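Local atomic coordinates of PTS system, cellobiose-specific IIA component (Bacillus anthracis, PDB entry 3K1S), a protein that probably relays phosphoryl groups as the IIA component of a cellobiose-specific phosphotransferase system, supporting uptake and phosphorylation of the sugar. Residues D83-M86 / N87-V91. Sequence-based numbering, arbitrary orientation.
With MG (magnesium ion), chain M.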
ATOM      1  N   ASP A  83       4.268  -7.702   2.607  1.00 23.94           N
ATOM      2  CA  ASP A  83       3.709  -6.691   1.713  1.00 23.91           C
ATOM      3  C   ASP A  83       2.205  -6.903   1.551  1.00 24.56           C
ATOM      4  O   ASP A  83       1.415  -5.957   1.668  1.00 23.30           O
ATOM      5  CB  ASP A  83       4.399  -6.726   0.341  1.00 23.09           C
ATOM      6  CG  ASP A  83       5.758  -6.033   0.334  1.00 23.77           C
ATOM      7  OD1 ASP A  83       5.968  -5.074   1.109  1.00 27.58           O
ATOM      8  OD2 ASP A  83       6.621  -6.432  -0.481  1.00 23.19           O
ATOM      9  N   HIS A  84       1.812  -8.149   1.302  1.00 23.90           N
ATOM     10  CA  HIS A  84       0.394  -8.490   1.152  1.00 23.83           C
ATOM     11  C   HIS A  84      -0.434  -8.176   2.395  1.00 22.16           C
ATOM     12  O   HIS A  84      -1.542  -7.657   2.277  1.00 24.51           O
ATOM     13  CB  HIS A  84       0.205  -9.949   0.726  1.00 19.51           C
ATOM     14  CG  HIS A  84       0.360 -10.168  -0.743  1.00 27.78           C
ATOM     15  ND1 HIS A  84      -0.451  -9.558  -1.677  1.00 31.32           N
ATOM     16  CD2 HIS A  84       1.239 -10.925  -1.446  1.00 34.26           C
ATOM     17  CE1 HIS A  84      -0.081  -9.928  -2.890  1.00 34.49           C
ATOM     18  NE2 HIS A  84       0.944 -10.756  -2.778  1.00 36.60           N
ATOM     19  N   LEU A  85       0.100  -8.477   3.580  1.00 24.76           N
ATOM     20  CA  LEU A  85      -0.621  -8.218   4.830  1.00 22.93           C
ATOM     21  C   LEU A  85      -0.862  -6.728   5.011  1.00 22.94           C
ATOM     22  O   LEU A  85      -1.996  -6.300   5.229  1.00 22.53           O
ATOM     23  CB  LEU A  85       0.126  -8.780   6.040  1.00 26.51           C
ATOM     24  CG  LEU A  85      -0.439  -8.418   7.428  1.00 28.53           C
ATOM     25  CD1 LEU A  85      -1.825  -9.009   7.633  1.00 32.93           C
ATOM     26  CD2 LEU A  85       0.492  -8.871   8.530  1.00 29.41           C
HETATM   27  N   MSE A  86       0.212  -5.947   4.915  1.00 20.58           N
HETATM   28  CA  MSE A  86       0.126  -4.494   5.013  1.00 23.57           C
HETATM   29  C   MSE A  86      -0.716  -3.874   3.891  1.00 23.18           C
HETATM   30  O   MSE A  86      -1.421  -2.888   4.120  1.00 23.67           O
HETATM   31  CB  MSE A  86       1.526  -3.861   5.073  1.00 23.81           C
HETATM   32  CG  MSE A  86       2.259  -4.160   6.378  1.00 31.99           C
HETATM   33 SE   MSE A  86       1.336  -3.438   7.964  1.00 48.30          SE
HETATM   34  CE  MSE A  86       1.916  -1.573   7.811  1.00 30.09           C
ATOM     35  N   ASN A  87      -0.649  -4.457   2.695  1.00 22.37           N
ATOM     36  CA  ASN A  87      -1.487  -4.029   1.572  1.00 23.22           C
ATOM     37  C   ASN A  87      -2.986  -4.244   1.807  1.00 23.98           C
ATOM     38  O   ASN A  87      -3.800  -3.372   1.498  1.00 25.55           O
ATOM     39  CB  ASN A  87      -1.076  -4.726   0.268  1.00 22.19           C
ATOM     40  CG  ASN A  87      -1.773  -4.133  -0.940  1.00 20.02           C
ATOM     41  OD1 ASN A  87      -1.692  -2.931  -1.179  1.00 26.90           O
ATOM     42  ND2 ASN A  87      -2.479  -4.968  -1.693  1.00 20.60           N
ATOM     43  N   ALA A  88      -3.337  -5.410   2.345  1.00 24.18           N
ATOM     44  CA  ALA A  88      -4.726  -5.737   2.680  1.00 22.01           C
ATOM     45  C   ALA A  88      -5.305  -4.730   3.668  1.00 22.84           C
ATOM     46  O   ALA A  88      -6.438  -4.275   3.520  1.00 25.12           O
ATOM     47  CB  ALA A  88      -4.812  -7.154   3.245  1.00 21.21           C
ATOM     48  N   ILE A  89      -4.512  -4.380   4.674  1.00 22.78           N
ATOM     49  CA  ILE A  89      -4.906  -3.387   5.668  1.00 21.16           C
ATOM     50  C   ILE A  89      -5.166  -2.030   4.992  1.00 21.85           C
ATOM     51  O   ILE A  89      -6.159  -1.361   5.284  1.00 21.75           O
ATOM     52  CB  ILE A  89      -3.833  -3.278   6.797  1.00 20.00           C
ATOM     53  CG1 ILE A  89      -3.819  -4.559   7.643  1.00 20.99           C
ATOM     54  CG2 ILE A  89      -4.068  -2.065   7.676  1.00 20.50           C
ATOM     55  CD1 ILE A  89      -2.561  -4.749   8.513  1.00 19.37           C
ATOM     56  N   THR A  90      -4.276  -1.635   4.086  1.00 21.92           N
ATOM     57  CA  THR A  90      -4.426  -0.365   3.376  1.00 22.25           C
ATOM     58  C   THR A  90      -5.655  -0.370   2.473  1.00 21.94           C
ATOM     59  O   THR A  90      -6.419   0.593   2.462  1.00 23.73           O
ATOM     60  CB  THR A  90      -3.154  -0.004   2.576  1.00 21.50           C
ATOM     61  OG1 THR A  90      -2.096   0.286   3.495  1.00 23.40           O
ATOM     62  CG2 THR A  90      -3.389   1.215   1.689  1.00 20.91           C
ATOM     63  N   VAL A  91      -5.845  -1.458   1.731  1.00 21.48           N
ATOM     64  CA  VAL A  91      -6.985  -1.583   0.817  1.00 21.96           C
ATOM     65  C   VAL A  91      -8.323  -1.573   1.567  1.00 22.40           C
ATOM     66  O   VAL A  91      -9.261  -0.902   1.151  1.00 22.34           O
ATOM     67  CB  VAL A  91      -6.855  -2.832  -0.095  1.00 22.77           C
ATOM     68  CG1 VAL A  91      -8.085  -3.010  -0.963  1.00 22.45           C
ATOM     69  CG2 VAL A  91      -5.609  -2.712  -0.977  1.00 21.20           C
TER
HETATM   70 MG    MG M 107       7.512  -4.525   2.382  1.00 22.40          MG
HETATM   71  O   HOH W   1       8.784  -5.232   0.782  1.00 26.19           O
HETATM   72  O   HOH W   2      -2.803  -7.793  -0.592  1.00 27.97           O
HETATM   73  O   HOH W   3       7.357  -6.175   3.145  1.00 19.98           O
HETATM   74  O   HOH W   4       8.974  -3.614   3.589  1.00 21.24           O
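A water molecule ties His84 to Asn87 across one turn of helix 76-108. It lies in the plane of the imidazole, at the ring edge, 3.1 Å from His84 ND1, donates to His84 O and accepts from Asn87 ND2 at 3.0 Å. His84 O also accepts the main-chain bond from Ala88 N (2.9 Å), so that two donors grip it. With CG of Asn87 anti to the backbone N (chi1 -171°), the amide can present its nitrogen to this water while OD1 bonds to Thr90 OG1 of a neighbouring subunit, which should fix its rotation. Farther round the helix, selenomethionine Met86 is bent at chi2 and chi3, and its SE rests 4.1 Å from Ile89 CD1, the two side chains crossing at a slant. The same methyl lies 4.4 Å from Leu85 CG, whose side chain packs on helices 10-34 and 38-67. The carboxylate of Asp83 is turned to the metal: OD1 binds magnesium at 2.1 Å, and OD2 accepts from a water that also coordinates the ion. Asp83 OD1 of each of the other two subunits binds the same ion. The arrangement is that of a trimeric lactose/cellobiose-type IIA protein, three-helix subunits meeting around a shared metal site of aspartates.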